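Local coordinates for aminoglycoside N(3)-acetyltransferase III (Serratia marcescens, PDB 7LAO), which catalyses transfer of an acetyl group from acetyl-CoA to the N3 amine of 2-deoxystreptamine antibiotics such as gentamicin, conferring resistance to them, at residues A49-G52 with T56-G59; P110-S115 with S121-G126; Q140-G145 with S167-H172. All blocks are in the same frame, centred on the assembly; numbering follows the deposited sequence. Where two conformers were deposited one is given.

Strands 56-60 and 122-125 are neighbours in the seven-stranded mixed sheet, which ties interaction 1 directly to interaction 2: their centres lie 11 Å apart, and probable hydrogen bonds run from G59 N to V123 O (2.8 Å) and from V125 N to L57 O (2.9 Å). Interaction 3 sits about 17 Å from interaction 2, centre to centre, yet touches it where M122 CE packs on L142 CD2 at 3.6 Å. Interactions 1 and 3 do not meet; their nearest atoms are about 7 Å apart. The side chain of L142 also lies about 4 Å from a bound HEPES molecule, probably from the crystallisation liquor, which may mark a pocket beside interaction 3.

Interaction 1 of 3, residues A49-G52 with T56-G59; sequences AAVG and TLMG
L57 reaches V51 through one methyl, and following its side chain outward shows how. From CB, which does not point at the helix, the chain turns back toward V51 at CG, which stands anti to the carbonyl carbon (chi1 -48°). Of the two tips, CD2 does the touching: it lies 3.8 Å from V51 CG2 and 4.0 Å from V51 CG1, so a single leucine methyl meets both valine branches, and the two side chains cross obliquely. V51 CG2 also lies 4.3 Å from the backbone N of T56, a looser approach that brings the valine to the start of the strand. No hydrogen bond links the segments, and all three touching residues are buried. I24, on strand 23-28, adds another side chain against V51.

G52 ends the helical conformation with a positive phi of 68°, and its O is hydrogen-bonded to R48 NH1. Since strands 23-28 and 56-60 run parallel as neighbours in the sheet and helix 40-51 lies in the connection between them, V51 on L57 is the helix-to-strand packing of a beta-alpha-beta crossover.

Interaction 2 of 3, residues P110-S115 with S121-G126; sequences PDARRS and SMVAVG
This is an antiparallel beta hairpin at the margin of the mixed sheet, where strand 113-114 is outermost and pairs with 122-125. R113 and A124 form the hydrogen-bonded pair: R113 N donates to A124 O at 2.9 Å, and A124 N returns a bond to R113 O at 3.0 Å. R114 and V123 follow as a non-hydrogen-bonded pair, and beyond them S115 N reaches M122 O at 2.7 Å.

The return bond of this last pair is made by a side chain: M122 N donates to S115 OG at 2.9 Å, where a regular hydrogen-bonded pair would use the backbone O of S115. The same hydroxyl oxygen is hydrogen-bonded to H136 ND1. S121 OG, just before strand 122-125, donates to S115 O (3.1 Å) and accepts from R114 NE (3.0 Å). The arginine bond is bent, 138° at the hydrogen, with the hydroxyl tilted 21° out of the guanidinium plane.

A chi1 of -167° turns the R114 side chain away from its own amide nitrogen, and the extended chain runs past S121 into the interior. There NH1 bonds to the carbonyls of L90 and S93, and NH2 to those of S62 and G94, so neutral oxygens grip a buried guanidinium and hold its rotation. R114 and V123 face helix 102-108, whereas R113 on the other face packs against helix 129-133.

Toward the open end, A112 CB rests on V125 CG2 at 3.6 Å. Past that apolar contact, direct backbone bonding gives way to a bridge: a water donates to D111 O at 2.6 Å and accepts from G126 N.

Interaction 3 of 3, residues Q140-G145 with S167-H172; sequences QALGEG and SVTVLH
L142 and H172 mark the closest backbone approach, with CA atoms 6.2 Å apart, where the irregular loop 140-145 passes the beginning of the helix that runs on to residue 177. No hydrogen bond crosses between the segments. Instead, the backbone of 167-172 is organised internally: V168 centres an inverse gamma turn, and H172 N bonds to T169 O at 2.9 Å as the chain winds into the helix.

L142 brings both methyls to bear. CD1 lies 3.8 Å from H172 CB and 3.9 Å from CG, with CD2 of the imidazole at 4.0 Å, so it meets the root of the side chain and approaches the ring obliquely. The two side chains run side by side and point the same way; their CB atoms, also 4.0 Å apart, begin this alignment. L142 CG stands anti to the carbonyl carbon (chi1 -55°), sending the branched end along H172. The other methyl, CD2, meets T169 CG2 at 4.2 Å, a looser contact in which the side chains cross at about a right angle.

L148 on helix 147-153 touches both L142 and T169, backing this small apolar cluster. V225 of helix 224-233 packs on H172 as well. L142 also lies about 4 Å from a bound HEPES molecule, probably from the crystallisation liquor.

The contact divides into an apolar and a polar part: carbon contacts hold the CB side of H172 against the loop, while the hydrogen bond between ND1 and E175 OE1, on the same helix, probably helps set the ring's rotation.

Interaction 1 of 3, residues A49-G52 with T56-G59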
ATOM      1  N   ALA A  49     -19.375   3.628   3.547  1.00 29.60           N
ATOM      2  CA  ALA A  49     -20.362   4.685   3.722  1.00 34.09           C
ATOM      3  C   ALA A  49     -19.772   6.027   3.290  1.00 35.80           C
ATOM      4  O   ALA A  49     -20.450   6.841   2.647  1.00 34.06           O
ATOM      5  CB  ALA A  49     -20.836   4.753   5.190  1.00 30.67           C
ATOM      6  N   ALA A  50     -18.513   6.280   3.648  1.00 30.15           N
ATOM      7  CA  ALA A  50     -17.919   7.578   3.338  1.00 28.41           C
ATOM      8  C   ALA A  50     -17.740   7.770   1.821  1.00 31.86           C
ATOM      9  O   ALA A  50     -17.927   8.878   1.303  1.00 36.53           O
ATOM     10  CB  ALA A  50     -16.564   7.722   4.033  1.00 25.38           C
ATOM     11  N   VAL A  51     -17.316   6.736   1.092  1.00 30.59           N
ATOM     12  CA  VAL A  51     -17.063   6.953  -0.351  1.00 27.33           C
ATOM     13  C   VAL A  51     -18.249   6.600  -1.253  1.00 34.46           C
ATOM     14  O   VAL A  51     -18.179   6.838  -2.483  1.00 33.61           O
ATOM     15  CB  VAL A  51     -15.811   6.186  -0.828  1.00 24.75           C
ATOM     16  CG1 VAL A  51     -14.542   6.667  -0.018  1.00 24.84           C
ATOM     17  CG2 VAL A  51     -16.066   4.643  -0.788  1.00 28.54           C
ATOM     18  N   GLY A  52     -19.345   6.068  -0.701  1.00 29.03           N
ATOM     19  CA  GLY A  52     -20.501   5.695  -1.513  1.00 26.93           C
ATOM     20  C   GLY A  52     -20.236   4.522  -2.433  1.00 27.85           C
ATOM     21  O   GLY A  52     -19.143   3.958  -2.501  1.00 28.50           O
ATOM     22  N   THR A  56     -14.008   3.881  -4.528  1.00 22.68           N
ATOM     23  CA  THR A  56     -13.198   2.678  -4.491  1.00 20.95           C
ATOM     24  C   THR A  56     -12.251   2.745  -3.298  1.00 23.91           C
ATOM     25  O   THR A  56     -11.661   3.780  -3.010  1.00 23.42           O
ATOM     26  CB  THR A  56     -12.419   2.507  -5.798  1.00 23.28           C
ATOM     27  OG1 THR A  56     -13.342   2.246  -6.867  1.00 24.63           O
ATOM     28  CG2 THR A  56     -11.484   1.312  -5.720  1.00 21.26           C
ATOM     29  N   LEU A  57     -12.148   1.657  -2.549  1.00 24.97           N
ATOM     30  CA  LEU A  57     -11.180   1.595  -1.471  1.00 23.88           C
ATOM     31  C   LEU A  57     -10.063   0.682  -1.899  1.00 21.41           C
ATOM     32  O   LEU A  57     -10.296  -0.313  -2.589  1.00 25.03           O
ATOM     33  CB  LEU A  57     -11.806   1.018  -0.171  1.00 22.30           C
ATOM     34  CG  LEU A  57     -13.144   1.614   0.255  1.00 23.04           C
ATOM     35  CD1 LEU A  57     -13.793   0.817   1.424  1.00 25.90           C
ATOM     36  CD2 LEU A  57     -12.877   3.113   0.597  1.00 23.00           C
ATOM     37  N   MET A  58      -8.880   0.947  -1.382  1.00 22.20           N
ATOM     38  CA  MET A  58      -7.721   0.177  -1.779  1.00 20.03           C
ATOM     39  C   MET A  58      -6.786  -0.022  -0.607  1.00 25.87           C
ATOM     40  O   MET A  58      -6.679   0.833   0.293  1.00 27.06           O
ATOM     41  CB  MET A  58      -6.985   0.893  -2.903  1.00 21.49           C
ATOM     42  CG  MET A  58      -5.811   0.139  -3.490  1.00 29.82           C
ATOM     43  SD  MET A  58      -5.171   1.070  -4.959  1.00 30.45           S
ATOM     44  CE  MET A  58      -3.645   0.184  -5.290  1.00 29.72           C
ATOM     45  N   GLY A  59      -6.068  -1.129  -0.632  1.00 22.40           N
ATOM     46  CA  GLY A  59      -5.180  -1.421   0.480  1.00 25.80           C
ATOM     47  C   GLY A  59      -4.000  -2.224  -0.002  1.00 33.55           C
ATOM     48  O   GLY A  59      -4.079  -2.942  -1.012  1.00 27.16           O
TER

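Interaction 2 of 3, residues P110-S115 with S121-G126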
ATOM      1  N   PRO A 110     -17.713  -6.823  -0.083  1.00 40.32           N
ATOM      2  CA  PRO A 110     -18.406  -7.412  -1.236  1.00 42.41           C
ATOM      3  C   PRO A 110     -17.722  -7.041  -2.548  1.00 39.78           C
ATOM      4  O   PRO A 110     -17.394  -5.873  -2.803  1.00 36.07           O
ATOM      5  CB  PRO A 110     -19.839  -6.865  -1.137  1.00 42.06           C
ATOM      6  CG  PRO A 110     -19.827  -5.867   0.048  1.00 55.21           C
ATOM      7  CD  PRO A 110     -18.661  -6.254   0.901  1.00 52.55           C
ATOM      8  N   ASP A 111     -17.432  -8.071  -3.334  1.00 38.47           N
ATOM      9  CA  ASP A 111     -16.886  -7.895  -4.686  1.00 43.29           C
ATOM     10  C   ASP A 111     -15.475  -7.312  -4.666  1.00 35.87           C
ATOM     11  O   ASP A 111     -14.988  -6.816  -5.687  1.00 32.69           O
ATOM     12  CB  ASP A 111     -17.853  -7.044  -5.527  1.00 38.29           C
ATOM     13  CG  ASP A 111     -19.281  -7.754  -5.647  1.00 45.07           C
ATOM     14  OD1 ASP A 111     -19.394  -8.724  -6.440  1.00 46.82           O
ATOM     15  OD2 ASP A 111     -20.247  -7.369  -4.932  1.00 41.18           O
ATOM     16  N   ALA A 112     -14.778  -7.444  -3.536  1.00 32.48           N
ATOM     17  CA  ALA A 112     -13.379  -7.044  -3.481  1.00 30.98           C
ATOM     18  C   ALA A 112     -12.564  -7.920  -4.423  1.00 32.15           C
ATOM     19  O   ALA A 112     -12.929  -9.057  -4.707  1.00 33.42           O
ATOM     20  CB  ALA A 112     -12.812  -7.146  -2.054  1.00 30.92           C
ATOM     21  N   ARG A 113     -11.473  -7.359  -4.956  1.00 30.73           N
ATOM     22  CA  ARG A 113     -10.575  -8.104  -5.830  1.00 36.16           C
ATOM     23  C   ARG A 113      -9.160  -7.935  -5.304  1.00 37.99           C
ATOM     24  O   ARG A 113      -8.867  -7.000  -4.558  1.00 31.11           O
ATOM     25  CB  ARG A 113     -10.661  -7.616  -7.287  1.00 30.81           C
ATOM     26  CG  ARG A 113     -12.098  -7.343  -7.758  1.00 36.57           C
ATOM     27  CD  ARG A 113     -12.169  -7.084  -9.314  1.00 35.37           C
ATOM     28  NE  ARG A 113     -11.758  -8.275 -10.058  1.00 39.30           N
ATOM     29  CZ  ARG A 113     -12.551  -9.291 -10.416  1.00 46.94           C
ATOM     30  NH1 ARG A 113     -13.843  -9.316 -10.090  1.00 40.83           N
ATOM     31  NH2 ARG A 113     -12.026 -10.312 -11.088  1.00 49.11           N
ATOM     32  N   ARG A 114      -8.284  -8.851  -5.689  1.00 37.25           N
ATOM     33  CA  ARG A 114      -6.921  -8.860  -5.170  1.00 37.58           C
ATOM     34  C   ARG A 114      -5.963  -9.021  -6.331  1.00 36.69           C
ATOM     35  O   ARG A 114      -6.244  -9.770  -7.261  1.00 35.44           O
ATOM     36  CB  ARG A 114      -6.678 -10.009  -4.168  1.00 35.83           C
ATOM     37  CG  ARG A 114      -5.402  -9.852  -3.386  1.00 39.53           C
ATOM     38  CD  ARG A 114      -5.194 -11.073  -2.501  1.00 42.66           C
ATOM     39  NE  ARG A 114      -4.072 -10.934  -1.558  1.00 37.27           N
ATOM     40  CZ  ARG A 114      -3.873 -11.805  -0.570  1.00 39.43           C
ATOM     41  NH1 ARG A 114      -4.736 -12.791  -0.417  1.00 38.99           N
ATOM     42  NH2 ARG A 114      -2.855 -11.677   0.281  1.00 40.18           N
ATOM     43  N   SER A 115      -4.842  -8.312  -6.273  1.00 30.93           N
ATOM     44  CA  SER A 115      -3.887  -8.380  -7.370  1.00 40.87           C
ATOM     45  C   SER A 115      -2.984  -9.609  -7.226  1.00 43.44           C
ATOM     46  O   SER A 115      -2.810 -10.165  -6.139  1.00 42.15           O
ATOM     47  CB  SER A 115      -3.076  -7.077  -7.416  1.00 36.99           C
ATOM     48  OG  SER A 115      -1.955  -7.145  -6.572  1.00 36.46           O
ATOM     49  N   SER A 121       1.007  -7.658  -3.377  1.00 35.75           N
ATOM     50  CA  SER A 121      -0.421  -7.788  -3.632  1.00 33.32           C
ATOM     51  C   SER A 121      -1.247  -6.627  -3.084  1.00 32.75           C
ATOM     52  O   SER A 121      -1.056  -6.164  -1.946  1.00 36.24           O
ATOM     53  CB  SER A 121      -0.888  -9.105  -3.016  1.00 40.91           C
ATOM     54  OG  SER A 121      -2.268  -9.275  -3.201  1.00 50.38           O
ATOM     55  N   MET A 122      -2.197  -6.175  -3.890  1.00 30.84           N
ATOM     56  CA  MET A 122      -3.080  -5.075  -3.528  1.00 30.33           C
ATOM     57  C   MET A 122      -4.517  -5.571  -3.501  1.00 30.23           C
ATOM     58  O   MET A 122      -4.875  -6.457  -4.263  1.00 37.30           O
ATOM     59  CB  MET A 122      -2.989  -3.924  -4.542  1.00 34.06           C
ATOM     60  CG  MET A 122      -1.598  -3.413  -4.737  1.00 40.98           C
ATOM     61  SD  MET A 122      -1.140  -2.207  -3.453  1.00 39.16           S
ATOM     62  CE  MET A 122       0.562  -1.992  -3.944  1.00 40.10           C
ATOM     63  N   VAL A 123      -5.342  -4.985  -2.628  1.00 28.23           N
ATOM     64  CA  VAL A 123      -6.763  -5.300  -2.574  1.00 29.84           C
ATOM     65  C   VAL A 123      -7.470  -4.012  -2.955  1.00 29.62           C
ATOM     66  O   VAL A 123      -7.030  -2.917  -2.560  1.00 26.58           O
ATOM     67  CB  VAL A 123      -7.214  -5.826  -1.181  1.00 27.33           C
ATOM     68  CG1 VAL A 123      -6.817  -4.808  -0.027  1.00 26.34           C
ATOM     69  CG2 VAL A 123      -8.700  -6.033  -1.139  1.00 31.61           C
ATOM     70  N   ALA A 124      -8.544  -4.126  -3.740  1.00 26.61           N
ATOM     71  CA  ALA A 124      -9.385  -2.979  -4.112  1.00 24.44           C
ATOM     72  C   ALA A 124     -10.853  -3.389  -4.211  1.00 25.87           C
ATOM     73  O   ALA A 124     -11.178  -4.536  -4.567  1.00 26.96           O
ATOM     74  CB  ALA A 124      -8.973  -2.339  -5.435  1.00 23.85           C
ATOM     75  N   VAL A 125     -11.739  -2.428  -3.937  1.00 25.06           N
ATOM     76  CA  VAL A 125     -13.178  -2.705  -3.825  1.00 26.25           C
ATOM     77  C   VAL A 125     -13.940  -1.492  -4.300  1.00 25.88           C
ATOM     78  O   VAL A 125     -13.818  -0.418  -3.683  1.00 25.04           O
ATOM     79  CB  VAL A 125     -13.619  -2.970  -2.367  1.00 31.20           C
ATOM     80  CG1 VAL A 125     -14.922  -3.719  -2.384  1.00 28.64           C
ATOM     81  CG2 VAL A 125     -12.537  -3.610  -1.538  1.00 34.84           C
ATOM     82  N   GLY A 126     -14.810  -1.677  -5.309  1.00 26.84           N
ATOM     83  CA  GLY A 126     -15.516  -0.572  -5.911  1.00 27.21           C
ATOM     84  C   GLY A 126     -15.345  -0.579  -7.429  1.00 35.86           C
ATOM     85  O   GLY A 126     -14.717  -1.481  -7.986  1.00 27.30           O
TER
HETATM   86  O   HOH W   1     -15.536  -4.343  -6.238  1.00 21.22           O

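Interaction 3 of 3, residues Q140-G145 with S167-H172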
ATOM      1  N   GLN A 140       7.144  -5.135 -11.594  1.00 37.98           N
ATOM      2  CA  GLN A 140       6.288  -3.963 -11.614  1.00 37.33           C
ATOM      3  C   GLN A 140       5.543  -3.897 -10.300  1.00 38.32           C
ATOM      4  O   GLN A 140       4.319  -3.776 -10.243  1.00 36.98           O
ATOM      5  CB  GLN A 140       5.341  -3.985 -12.817  1.00 40.59           C
ATOM      6  CG  GLN A 140       6.072  -4.092 -14.150  1.00 49.52           C
ATOM      7  CD  GLN A 140       5.182  -3.856 -15.357  1.00 51.59           C
ATOM      8  OE1 GLN A 140       4.072  -4.400 -15.457  1.00 46.33           O
ATOM      9  NE2 GLN A 140       5.669  -3.019 -16.286  1.00 51.21           N
ATOM     10  N   ALA A 141       6.299  -4.012  -9.207  1.00 40.63           N
ATOM     11  CA  ALA A 141       5.682  -4.097  -7.888  1.00 45.46           C
ATOM     12  C   ALA A 141       4.956  -2.805  -7.522  1.00 40.67           C
ATOM     13  O   ALA A 141       3.753  -2.815  -7.207  1.00 31.97           O
ATOM     14  CB  ALA A 141       6.747  -4.431  -6.837  1.00 49.96           C
ATOM     15  N   LEU A 142       5.673  -1.679  -7.531  1.00 31.82           N
ATOM     16  CA  LEU A 142       5.117  -0.432  -7.045  1.00 27.21           C
ATOM     17  C   LEU A 142       5.361   0.724  -8.001  1.00 34.49           C
ATOM     18  O   LEU A 142       4.991   1.853  -7.677  1.00 37.67           O
ATOM     19  CB  LEU A 142       5.732  -0.077  -5.663  1.00 29.31           C
ATOM     20  CG  LEU A 142       5.571  -1.194  -4.600  1.00 36.85           C
ATOM     21  CD1 LEU A 142       6.445  -0.972  -3.328  1.00 38.61           C
ATOM     22  CD2 LEU A 142       4.063  -1.367  -4.204  1.00 30.25           C
ATOM     23  N   GLY A 143       6.023   0.493  -9.132  1.00 29.13           N
ATOM     24  CA  GLY A 143       6.398   1.584 -10.010  1.00 28.40           C
ATOM     25  C   GLY A 143       5.556   1.677 -11.275  1.00 33.50           C
ATOM     26  O   GLY A 143       4.328   1.554 -11.202  1.00 32.23           O
ATOM     27  N   GLU A 144       6.185   1.857 -12.438  1.00 32.46           N
ATOM     28  CA  GLU A 144       5.436   1.943 -13.675  1.00 34.33           C
ATOM     29  C   GLU A 144       4.765   0.603 -13.976  1.00 37.36           C
ATOM     30  O   GLU A 144       5.355  -0.463 -13.794  1.00 34.10           O
ATOM     31  CB  GLU A 144       6.360   2.337 -14.849  1.00 45.53           C
ATOM     32  CG  GLU A 144       7.062   3.685 -14.615  1.00 54.56           C
ATOM     33  CD  GLU A 144       7.897   4.169 -15.827  1.00 63.15           C
ATOM     34  OE1 GLU A 144       8.649   5.168 -15.653  1.00 61.08           O
ATOM     35  OE2 GLU A 144       7.802   3.561 -16.932  1.00 63.66           O
ATOM     36  N   GLY A 145       3.509   0.664 -14.398  1.00 39.52           N
ATOM     37  CA  GLY A 145       2.738  -0.538 -14.662  1.00 45.43           C
ATOM     38  C   GLY A 145       2.056  -1.142 -13.461  1.00 42.32           C
ATOM     39  O   GLY A 145       1.232  -2.063 -13.626  1.00 38.14           O
ATOM     40  N   SER A 167       4.390   4.930   6.235  1.00 38.78           N
ATOM     41  CA  SER A 167       3.556   3.926   5.591  0.50 36.38           C
ATOM     42  C   SER A 167       2.881   4.442   4.309  1.00 36.92           C
ATOM     43  O   SER A 167       1.989   3.762   3.781  1.00 34.67           O
ATOM     44  CB  SER A 167       2.510   3.388   6.585  0.50 36.85           C
ATOM     45  OG  SER A 167       1.520   4.348   6.908  0.50 35.99           O
ATOM     46  N   VAL A 168       3.295   5.620   3.786  1.00 34.30           N
ATOM     47  CA  VAL A 168       2.683   6.185   2.566  1.00 31.81           C
ATOM     48  C   VAL A 168       3.204   5.481   1.307  1.00 30.13           C
ATOM     49  O   VAL A 168       4.112   5.964   0.606  1.00 30.31           O
ATOM     50  CB  VAL A 168       2.883   7.720   2.489  1.00 30.18           C
ATOM     51  CG1 VAL A 168       2.203   8.284   1.237  1.00 24.67           C
ATOM     52  CG2 VAL A 168       2.257   8.394   3.681  1.00 39.18           C
ATOM     53  N   THR A 169       2.583   4.347   0.982  1.00 23.83           N
ATOM     54  CA  THR A 169       3.134   3.456  -0.036  1.00 28.01           C
ATOM     55  C   THR A 169       3.213   4.109  -1.408  1.00 21.98           C
ATOM     56  O   THR A 169       4.116   3.802  -2.204  1.00 25.97           O
ATOM     57  CB  THR A 169       2.269   2.191  -0.111  1.00 29.99           C
ATOM     58  OG1 THR A 169       2.244   1.586   1.189  1.00 32.13           O
ATOM     59  CG2 THR A 169       2.811   1.205  -1.141  1.00 28.30           C
ATOM     60  N   VAL A 170       2.302   5.023  -1.716  1.00 22.26           N
ATOM     61  CA  VAL A 170       2.370   5.640  -3.043  1.00 24.68           C
ATOM     62  C   VAL A 170       3.686   6.380  -3.289  1.00 33.75           C
ATOM     63  O   VAL A 170       4.047   6.624  -4.455  1.00 31.35           O
ATOM     64  CB  VAL A 170       1.138   6.559  -3.216  1.00 24.86           C
ATOM     65  CG1 VAL A 170       1.305   7.948  -2.483  1.00 26.91           C
ATOM     66  CG2 VAL A 170       0.832   6.764  -4.671  1.00 24.32           C
ATOM     67  N   LEU A 171       4.427   6.757  -2.229  1.00 29.75           N
ATOM     68  CA  LEU A 171       5.693   7.430  -2.482  1.00 28.38           C
ATOM     69  C   LEU A 171       6.745   6.462  -3.015  1.00 26.31           C
ATOM     70  O   LEU A 171       7.764   6.912  -3.538  1.00 26.19           O
ATOM     71  CB  LEU A 171       6.206   8.165  -1.222  1.00 22.76           C
ATOM     72  CG  LEU A 171       5.525   9.531  -1.064  1.00 27.78           C
ATOM     73  CD1 LEU A 171       5.787  10.179   0.346  1.00 26.39           C
ATOM     74  CD2 LEU A 171       5.942  10.521  -2.163  1.00 32.06           C
ATOM     75  N   HIS A 172       6.547   5.157  -2.878  1.00 25.00           N
ATOM     76  CA  HIS A 172       7.402   4.229  -3.617  1.00 30.77           C
ATOM     77  C   HIS A 172       7.228   4.377  -5.132  1.00 26.85           C
ATOM     78  O   HIS A 172       8.170   4.120  -5.888  1.00 27.38           O
ATOM     79  CB  HIS A 172       7.120   2.781  -3.192  1.00 35.23           C
ATOM     80  CG  HIS A 172       7.595   2.466  -1.811  1.00 35.32           C
ATOM     81  ND1 HIS A 172       8.904   2.668  -1.416  1.00 36.47           N
ATOM     82  CD2 HIS A 172       6.929   2.010  -0.715  1.00 33.30           C
ATOM     83  CE1 HIS A 172       9.033   2.318  -0.145  1.00 36.18           C
ATOM     84  NE2 HIS A 172       7.849   1.911   0.300  1.00 35.90           N
TER